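Local coordinates for EGF family domain-containing protein (Toxoplasma gondii, PDB 4Z80) that binds a peptide of the rhoptry neck protein RON2L1, and probably acts as an AMA1-like invasion antigen in the moving junction, at residues A210-G215 with C289-Y294; N119-N124 with A152-Y157; E348-V353 with E435-S440. All coordinates share one frame; numbering follows the deposited sequence.

Interaction 1: residues A210-G215 with C289-Y294; sequences AFHGKG and CRLLGY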
loop_
_atom_site.group_PDB
_atom_site.type_symbol
_atom_site.label_atom_id
_atom_site.label_comp_id
_atom_site.label_asym_id
_atom_site.label_seq_id
_atom_site.Cartn_x
_atom_site.Cartn_y
_atom_site.Cartn_z
ATOM N N ALA A 210 -7.784 -15.341 7.300
ATOM C CA ALA A 210 -7.966 -14.152 6.472
ATOM C C ALA A 210 -6.968 -14.203 5.332
ATOM O O ALA A 210 -5.925 -14.840 5.460
ATOM C CB ALA A 210 -7.765 -12.898 7.285
ATOM N N PHE A 211 -7.272 -13.537 4.219
ATOM C CA PHE A 211 -6.299 -13.443 3.130
ATOM C C PHE A 211 -5.168 -12.450 3.441
ATOM O O PHE A 211 -4.129 -12.477 2.784
ATOM C CB PHE A 211 -6.967 -13.028 1.818
ATOM C CG PHE A 211 -7.891 -14.067 1.222
ATOM C CD1 PHE A 211 -7.910 -15.385 1.671
ATOM C CD2 PHE A 211 -8.744 -13.715 0.190
ATOM C CE1 PHE A 211 -8.764 -16.314 1.090
ATOM C CE2 PHE A 211 -9.598 -14.639 -0.383
ATOM C CZ PHE A 211 -9.607 -15.936 0.067
ATOM N N HIS A 212 -5.381 -11.577 4.423
ATOM C CA HIS A 212 -4.404 -10.565 4.816
ATOM C C HIS A 212 -4.733 -10.068 6.218
ATOM O O HIS A 212 -5.858 -10.227 6.688
ATOM C CB HIS A 212 -4.407 -9.399 3.826
ATOM C CG HIS A 212 -5.685 -8.628 3.823
ATOM N ND1 HIS A 212 -5.794 -7.368 4.372
ATOM C CD2 HIS A 212 -6.917 -8.950 3.365
ATOM C CE1 HIS A 212 -7.037 -6.939 4.234
ATOM N NE2 HIS A 212 -7.741 -7.883 3.631
ATOM N N GLY A 213 -3.749 -9.465 6.879
ATOM C CA GLY A 213 -3.931 -8.933 8.216
ATOM C C GLY A 213 -3.642 -9.940 9.306
ATOM O O GLY A 213 -3.514 -11.135 9.041
ATOM N N LYS A 214 -3.537 -9.445 10.534
ATOM C CA LYS A 214 -3.237 -10.289 11.686
ATOM C C LYS A 214 -4.391 -10.332 12.683
ATOM O O LYS A 214 -4.249 -10.872 13.785
ATOM C CB LYS A 214 -1.956 -9.806 12.363
ATOM C CG LYS A 214 -0.717 -10.132 11.530
ATOM C CD LYS A 214 0.555 -10.123 12.344
ATOM C CE LYS A 214 1.699 -10.729 11.552
ATOM N NZ LYS A 214 2.928 -10.881 12.364
ATOM N N GLY A 215 -5.536 -9.782 12.284
ATOM C CA GLY A 215 -6.764 -9.908 13.049
ATOM C C GLY A 215 -7.049 -8.740 13.969
ATOM O O GLY A 215 -6.173 -7.910 14.244
ATOM N N CYS A 289 0.767 -7.186 7.499
ATOM C CA CYS A 289 0.544 -6.714 6.134
ATOM C C CYS A 289 -0.960 -6.635 5.905
ATOM O O CYS A 289 -1.648 -7.656 5.952
ATOM C CB CYS A 289 1.207 -7.649 5.114
ATOM S SG CYS A 289 0.931 -7.239 3.378
ATOM N N ARG A 290 -1.471 -5.431 5.665
ATOM C CA ARG A 290 -2.907 -5.218 5.480
ATOM C C ARG A 290 -3.170 -4.631 4.098
ATOM O O ARG A 290 -2.677 -3.556 3.777
ATOM C CB ARG A 290 -3.457 -4.289 6.560
ATOM C CG ARG A 290 -4.963 -4.320 6.676
ATOM C CD ARG A 290 -5.405 -5.452 7.609
ATOM N NE ARG A 290 -6.858 -5.572 7.659
ATOM C CZ ARG A 290 -7.654 -4.716 8.291
ATOM N NH1 ARG A 290 -7.132 -3.668 8.917
ATOM N NH2 ARG A 290 -8.965 -4.894 8.289
ATOM N N LEU A 291 -3.928 -5.350 3.278
ATOM C CA LEU A 291 -4.318 -4.863 1.961
ATOM C C LEU A 291 -5.339 -3.745 2.110
ATOM O O LEU A 291 -6.208 -3.817 2.978
ATOM C CB LEU A 291 -4.905 -5.995 1.118
ATOM C CG LEU A 291 -3.983 -7.193 0.874
ATOM C CD1 LEU A 291 -4.739 -8.254 0.100
ATOM C CD2 LEU A 291 -2.711 -6.809 0.148
ATOM N N LEU A 292 -5.207 -2.712 1.278
ATOM C CA LEU A 292 -6.180 -1.624 1.213
ATOM C C LEU A 292 -7.098 -1.854 0.022
ATOM O O LEU A 292 -6.663 -2.305 -1.042
ATOM C CB LEU A 292 -5.493 -0.270 1.095
ATOM C CG LEU A 292 -4.488 0.082 2.193
ATOM C CD1 LEU A 292 -3.834 1.427 1.890
ATOM C CD2 LEU A 292 -5.144 0.108 3.557
ATOM N N GLY A 293 -8.375 -1.524 0.184
ATOM C CA GLY A 293 -9.350 -1.769 -0.860
ATOM C C GLY A 293 -9.443 -0.663 -1.898
ATOM O O GLY A 293 -10.038 -0.839 -2.954
ATOM N N TYR A 294 -8.836 0.476 -1.585
ATOM C CA TYR A 294 -8.925 1.672 -2.419
ATOM C C TYR A 294 -7.545 2.177 -2.826
ATOM O O TYR A 294 -6.603 2.165 -2.019
ATOM C CB TYR A 294 -9.655 2.785 -1.671
ATOM C CG TYR A 294 -11.118 2.559 -1.358
ATOM C CD1 TYR A 294 -11.969 1.951 -2.272
ATOM C CD2 TYR A 294 -11.653 2.988 -0.152
ATOM C CE1 TYR A 294 -13.322 1.775 -1.986
ATOM C CE2 TYR A 294 -13.000 2.827 0.142
ATOM C CZ TYR A 294 -13.828 2.218 -0.779
ATOM O OH TYR A 294 -15.179 2.046 -0.490
HETATM O O HOH W 1 -7.817 -8.331 7.337
#
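The imidazole of His212 is covered on one face by Leu291, whose CB stands 3.8 Å from the ring centroid and 17° off its normal, a CH-pi contact offset toward the rim. Water 1 lies over the opposite face, and Arg290 CA is at the edge, in the ring plane. The Arg290 guanidinium comes obliquely to the same ring, NE 3.7 Å from His212 CE1. With His212 CG between the backbone N and carbonyl carbon (chi1 66°), ND1 is brought to 3.0 Å from Leu291 N, while NE2 is hydrogen-bonded to Tyr154 O at 2.8 Å. In what is consistent with a PAN-like domain, as in AMA1, the loop 210-215 lies along 289-291, an outermost strand of a four-stranded antiparallel sheet. The strand is tied to helix 252-262 by the Cys255-Cys289 disulfide. The loop backbone is joined to it by Gly213 N, which donates to Cys289 O over 2.9 Å, though the bond is bent (132° at H). The Arg290 chain bends at its second torsion and lays CD 3.8 Å from Gly213 CA. Beyond it, Arg290 NE donates to water 1, which donates in turn to His212 O, and NH1 is hydrogen-bonded to Lys118 O.

Interaction 2: residues N119-N124 with A152-Y157; sequences NEIHAN and AMYAGY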
loop_
_atom_site.group_PDB
_atom_site.type_symbol
_atom_site.label_atom_id
_atom_site.label_comp_id
_atom_site.label_asym_id
_atom_site.label_seq_id
_atom_site.Cartn_x
_atom_site.Cartn_y
_atom_site.Cartn_z
ATOM N N ASN A 119 -10.354 0.020 9.597
ATOM C CA ASN A 119 -11.682 -0.554 9.377
ATOM C C ASN A 119 -11.833 -0.945 7.914
ATOM O O ASN A 119 -11.224 -0.329 7.038
ATOM C CB ASN A 119 -12.790 0.426 9.752
ATOM C CG ASN A 119 -12.767 0.824 11.213
ATOM O OD1 ASN A 119 -11.965 0.330 12.007
ATOM N ND2 ASN A 119 -13.657 1.747 11.573
ATOM N N GLU A 120 -12.636 -1.966 7.631
ATOM C CA GLU A 120 -12.839 -2.364 6.250
ATOM C C GLU A 120 -13.603 -1.320 5.446
ATOM O O GLU A 120 -14.306 -0.464 5.994
ATOM C CB GLU A 120 -13.583 -3.696 6.173
ATOM C CG GLU A 120 -12.707 -4.893 6.468
ATOM C CD GLU A 120 -13.406 -6.211 6.196
ATOM O OE1 GLU A 120 -14.548 -6.194 5.699
ATOM O OE2 GLU A 120 -12.805 -7.260 6.486
ATOM N N ILE A 121 -13.465 -1.419 4.131
ATOM C CA ILE A 121 -14.231 -0.601 3.200
ATOM C C ILE A 121 -15.700 -0.995 3.154
ATOM O O ILE A 121 -16.092 -2.073 3.620
ATOM C CB ILE A 121 -13.637 -0.687 1.766
ATOM C CG1 ILE A 121 -13.770 -2.114 1.193
ATOM C CG2 ILE A 121 -12.181 -0.239 1.778
ATOM C CD1 ILE A 121 -13.289 -2.260 -0.257
ATOM N N HIS A 122 -16.504 -0.102 2.584
ATOM C CA HIS A 122 -17.905 -0.359 2.289
ATOM C C HIS A 122 -18.127 -0.041 0.810
ATOM O O HIS A 122 -18.714 0.986 0.470
ATOM C CB HIS A 122 -18.827 0.484 3.175
ATOM C CG HIS A 122 -20.279 0.149 3.025
ATOM N ND1 HIS A 122 -21.027 -0.375 4.058
ATOM C CD2 HIS A 122 -21.113 0.224 1.960
ATOM C CE1 HIS A 122 -22.262 -0.594 3.639
ATOM N NE2 HIS A 122 -22.340 -0.244 2.367
ATOM N N ALA A 123 -17.643 -0.912 -0.071
ATOM C CA ALA A 123 -17.742 -0.651 -1.505
ATOM C C ALA A 123 -18.984 -1.282 -2.147
ATOM O O ALA A 123 -19.087 -1.330 -3.371
ATOM C CB ALA A 123 -16.481 -1.140 -2.217
ATOM N N ASN A 124 -19.923 -1.748 -1.323
ATOM C CA ASN A 124 -21.175 -2.346 -1.799
ATOM C C ASN A 124 -20.897 -3.608 -2.622
ATOM O O ASN A 124 -21.359 -3.750 -3.759
ATOM C CB ASN A 124 -21.989 -1.333 -2.605
ATOM C CG ASN A 124 -22.359 -0.107 -1.788
ATOM O OD1 ASN A 124 -22.901 -0.225 -0.689
ATOM N ND2 ASN A 124 -22.044 1.072 -2.309
ATOM N N ALA A 152 -9.451 -0.621 4.612
ATOM C CA ALA A 152 -8.895 -1.967 4.529
ATOM C C ALA A 152 -9.726 -2.873 3.636
ATOM O O ALA A 152 -10.947 -2.841 3.658
ATOM C CB ALA A 152 -8.779 -2.578 5.912
ATOM N N MET A 153 -9.048 -3.705 2.856
ATOM C CA MET A 153 -9.744 -4.648 1.993
ATOM C C MET A 153 -10.471 -5.691 2.841
ATOM O O MET A 153 -10.077 -5.967 3.976
ATOM C CB MET A 153 -8.758 -5.313 1.029
ATOM C CG MET A 153 -9.393 -6.203 -0.024
ATOM S SD MET A 153 -10.678 -5.326 -0.932
ATOM C CE MET A 153 -11.152 -6.592 -2.114
ATOM N N TYR A 154 -11.535 -6.254 2.276
ATOM C CA TYR A 154 -12.270 -7.345 2.912
ATOM C C TYR A 154 -11.316 -8.440 3.351
ATOM O O TYR A 154 -10.296 -8.691 2.711
ATOM C CB TYR A 154 -13.328 -7.901 1.953
ATOM C CG TYR A 154 -14.242 -6.832 1.398
ATOM C CD1 TYR A 154 -15.156 -6.180 2.218
ATOM C CD2 TYR A 154 -14.187 -6.473 0.063
ATOM C CE1 TYR A 154 -15.987 -5.193 1.724
ATOM C CE2 TYR A 154 -15.024 -5.492 -0.448
ATOM C CZ TYR A 154 -15.918 -4.855 0.386
ATOM O OH TYR A 154 -16.754 -3.874 -0.119
ATOM N N ALA A 155 -11.651 -9.094 4.458
ATOM C CA ALA A 155 -10.756 -10.083 5.043
ATOM C C ALA A 155 -10.518 -11.279 4.130
ATOM O O ALA A 155 -9.434 -11.860 4.126
ATOM C CB ALA A 155 -11.311 -10.561 6.360
ATOM N N GLY A 156 -11.539 -11.659 3.381
ATOM C CA GLY A 156 -11.451 -12.815 2.514
ATOM C C GLY A 156 -12.730 -12.974 1.725
ATOM O O GLY A 156 -13.674 -12.192 1.881
ATOM N N TYR A 157 -12.762 -13.985 0.866
ATOM C CA TYR A 157 -13.919 -14.239 0.014
ATOM C C TYR A 157 -13.890 -15.711 -0.401
ATOM O O TYR A 157 -12.860 -16.204 -0.860
ATOM C CB TYR A 157 -13.919 -13.311 -1.209
ATOM C CG TYR A 157 -15.007 -13.629 -2.202
ATOM C CD1 TYR A 157 -16.347 -13.446 -1.882
ATOM C CD2 TYR A 157 -14.696 -14.121 -3.461
ATOM C CE1 TYR A 157 -17.343 -13.753 -2.795
ATOM C CE2 TYR A 157 -15.682 -14.422 -4.375
ATOM C CZ TYR A 157 -16.996 -14.246 -4.040
ATOM O OH TYR A 157 -17.968 -14.561 -4.965
HETATM O O HOH W 2 -10.077 -6.998 6.542
#
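Tyr154 CG lies beside its backbone N (chi1 -53°), and Ile121 CG1 falls between its own backbone N and carbonyl carbon (chi1 65°); together these torsions set the isoleucine against the phenol ring. The two segments are irregular loops of the chain between strands 101-104 and 160-161, joined by a single beta bridge at Glu120 and Ala152. Ala152 N donates to Asn119 O, and Ile121 N to Ala152 O at 2.9 Å. Between these bonds Glu120 CA makes a CA-H...O contact with Ala152 O.

Past the bridge the side chains take over. Ile121 CG1 sits over one face of the Tyr154 ring, 4.0 Å from its centroid, and CD1 reaches CZ and CE2 of the same ring; the two side chains cross at about a right angle. CD1 also meets the sulfur of Met153. At the ring edge, Glu120 OE1 lies 3.5 Å from Tyr154 CD1, the carboxylate turned 86° from the ring plane. OE1 takes a hydrogen bond from Tyr220 N, whereas OE2 receives a weak, bent one from Ala155 N at 3.0 Å. Water 2 donates to both Glu120 OE2 and Met153 O, giving this buried carboxylate a further donor. Two N-H donors, one of them weak, and a water would probably favour its ionised form.

Beyond Gly156, Tyr157 OH is hydrogen-bonded to Ser11 O of the bound peptide chain, so the second loop runs on to the ligand. At the far end of the Tyr154 ring, the hydroxyl oxygen accepts a hydrogen bond from Ala123 N at 3.1 Å and touches Ala123 CB at 3.5 Å.

Interaction 3: residues E348-V353 with E435-S440; sequences EPLKNV and ECLIHS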
loop_
_atom_site.group_PDB
_atom_site.type_symbol
_atom_site.label_atom_id
_atom_site.label_comp_id
_atom_site.label_asym_id
_atom_site.label_seq_id
_atom_site.Cartn_x
_atom_site.Cartn_y
_atom_site.Cartn_z
ATOM N N GLU A 348 14.564 5.531 8.188
ATOM C CA GLU A 348 14.977 6.537 9.151
ATOM C C GLU A 348 15.571 7.778 8.502
ATOM O O GLU A 348 16.294 7.675 7.514
ATOM C CB GLU A 348 16.011 5.956 10.108
ATOM C CG GLU A 348 15.588 4.656 10.795
ATOM C CD GLU A 348 15.941 3.392 10.017
ATOM O OE1 GLU A 348 16.378 3.475 8.850
ATOM O OE2 GLU A 348 15.791 2.293 10.601
ATOM N N PRO A 349 15.293 8.957 9.079
ATOM C CA PRO A 349 16.077 10.120 8.667
ATOM C C PRO A 349 17.549 9.904 8.948
ATOM O O PRO A 349 17.890 9.006 9.724
ATOM C CB PRO A 349 15.509 11.261 9.525
ATOM C CG PRO A 349 14.205 10.797 9.991
ATOM C CD PRO A 349 14.303 9.304 10.108
ATOM N N LEU A 350 18.408 10.714 8.336
ATOM C CA LEU A 350 19.844 10.557 8.503
ATOM C C LEU A 350 20.360 11.622 9.469
ATOM O O LEU A 350 20.321 12.820 9.177
ATOM C CB LEU A 350 20.551 10.644 7.153
ATOM C CG LEU A 350 20.023 9.726 6.046
ATOM C CD1 LEU A 350 20.710 10.053 4.746
ATOM C CD2 LEU A 350 20.217 8.258 6.434
ATOM N N LYS A 351 20.852 11.195 10.630
ATOM C CA LYS A 351 21.311 12.151 11.620
ATOM C C LYS A 351 22.682 12.713 11.268
ATOM O O LYS A 351 23.529 12.035 10.673
ATOM C CB LYS A 351 21.349 11.523 13.021
ATOM C CG LYS A 351 22.381 10.429 13.212
ATOM C CD LYS A 351 22.476 10.054 14.688
ATOM C CE LYS A 351 23.513 8.967 14.916
ATOM N NZ LYS A 351 23.685 8.693 16.366
ATOM N N ASN A 352 22.861 13.981 11.616
ATOM C CA ASN A 352 24.158 14.636 11.605
ATOM C C ASN A 352 24.791 14.727 10.226
ATOM O O ASN A 352 26.008 14.716 10.101
ATOM C CB ASN A 352 25.111 13.915 12.571
ATOM C CG ASN A 352 24.656 14.004 14.013
ATOM O OD1 ASN A 352 24.392 12.988 14.653
ATOM N ND2 ASN A 352 24.559 15.225 14.533
ATOM N N VAL A 353 23.965 14.849 9.186
ATOM C CA VAL A 353 24.491 15.055 7.846
ATOM C C VAL A 353 23.649 16.052 7.068
ATOM O O VAL A 353 22.498 16.320 7.424
ATOM C CB VAL A 353 24.589 13.738 7.045
ATOM C CG1 VAL A 353 25.748 12.870 7.579
ATOM C CG2 VAL A 353 23.265 12.974 7.077
ATOM N N GLU A 435 24.712 13.600 -4.217
ATOM C CA GLU A 435 25.834 12.735 -4.584
ATOM C C GLU A 435 26.719 12.407 -3.387
ATOM O O GLU A 435 27.571 11.532 -3.469
ATOM C CB GLU A 435 26.691 13.391 -5.662
ATOM C CG GLU A 435 25.932 13.769 -6.913
ATOM C CD GLU A 435 26.718 14.716 -7.804
ATOM O OE1 GLU A 435 27.861 15.079 -7.446
ATOM O OE2 GLU A 435 26.181 15.116 -8.859
ATOM N N CYS A 436 26.546 13.149 -2.301
ATOM C CA CYS A 436 27.350 12.962 -1.104
ATOM C C CYS A 436 26.697 13.626 0.093
ATOM O O CYS A 436 25.686 14.315 -0.038
ATOM C CB CYS A 436 28.767 13.519 -1.301
ATOM S SG CYS A 436 28.841 15.274 -1.836
ATOM N N LEU A 437 27.279 13.399 1.264
ATOM C CA LEU A 437 26.797 13.974 2.508
ATOM C C LEU A 437 27.937 14.645 3.259
ATOM O O LEU A 437 29.087 14.203 3.195
ATOM C CB LEU A 437 26.149 12.896 3.382
ATOM C CG LEU A 437 24.906 12.233 2.793
ATOM C CD1 LEU A 437 24.579 10.954 3.549
ATOM C CD2 LEU A 437 23.730 13.192 2.827
ATOM N N ILE A 438 27.609 15.723 3.961
ATOM C CA ILE A 438 28.554 16.441 4.805
ATOM C C ILE A 438 28.155 16.234 6.252
ATOM O O ILE A 438 27.001 16.443 6.601
ATOM C CB ILE A 438 28.558 17.958 4.504
ATOM C CG1 ILE A 438 28.909 18.223 3.042
ATOM C CG2 ILE A 438 29.517 18.702 5.430
ATOM C CD1 ILE A 438 28.576 19.639 2.596
ATOM N N HIS A 439 29.100 15.851 7.106
ATOM C CA HIS A 439 28.796 15.688 8.518
ATOM C C HIS A 439 28.635 17.030 9.216
ATOM O O HIS A 439 29.386 17.975 8.958
ATOM C CB HIS A 439 29.894 14.889 9.225
ATOM C CG HIS A 439 29.580 14.584 10.655
ATOM N ND1 HIS A 439 30.000 15.383 11.698
ATOM C CD2 HIS A 439 28.860 13.582 11.215
ATOM C CE1 HIS A 439 29.564 14.878 12.838
ATOM N NE2 HIS A 439 28.873 13.782 12.573
ATOM N N SER A 440 27.655 17.107 10.107
ATOM C CA SER A 440 27.486 18.266 10.962
ATOM C C SER A 440 26.806 17.885 12.260
ATOM O O SER A 440 25.891 17.059 12.273
ATOM C CB SER A 440 26.667 19.348 10.269
ATOM O OG SER A 440 26.311 20.357 11.203
#
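Val353 and Leu437 meet through their CB atoms, 4.1 Å apart, in the closely packed, buried part of this contact. Leu350 CD1 joins them at 4.1 Å from Leu437 CD1, the two leucines crossing at about a right angle. Leu437 CG is anti to its carbonyl carbon (chi1 -63°), with CD1 directed to Leu350. The backbones meet alongside: Val353 and His439 form an antiparallel non-hydrogen-bonded pair, and Val353 CA lies 3.1 Å from Ile438 O in a CA-H...O contact. Buried Asn352 makes the tightest polar link, with two hydrogen bonds to Ser440. Ser440 N donates to Asn352 O at 2.9 Å, nearly straight at the hydrogen but from well above the carbonyl plane. Asn352 ND2 returns a bond to Ser440 O at 3.2 Å, on a lone pair in the carbonyl plane and with the acceptor close to the amide plane. One residue thus uses its main chain and its side chain to grip the end of the strand, at the corner where 348-353 turns.

The solvent side is looser. Ser440 is partly exposed there, and the imidazole of the exposed His439, its CG anti to the backbone N (chi1 -175°), reaches Asn352 obliquely, with CD2 3.3 Å from Asn352 O and NE2 near Asn352 CB.

From the corner the chain enters strand 353-359, the middle of a three-stranded antiparallel sheet, with 436-440 along one side and 363-366 along the other. The Cys364-Cys436 disulfide spans the two outer strands; Val353 also packs on Ala445 of strand 443-447, part of a neighbouring four-stranded sheet.

Interactions 1 and 2 form one continuous patch, their centres 9 Å apart. Residues 152-157 of interaction 2 also face the loop 210-215 of interaction 1: Tyr154 and Ala155 present their carbonyls to it, with Ala155 O 2.7 Å from Phe211 N in a probable hydrogen bond. Arg290 NH2 of interaction 1 packs on Ala152 CB. Of the three, interaction 2 is the one that touches the RON2L1 peptide, and interaction 1 lies behind it on the same side of the chain's centre. Interaction 3 belongs to another part of the molecule, across the centre of the chain: its centre is 36 Å from that of interaction 1 and 42 Å from that of interaction 2.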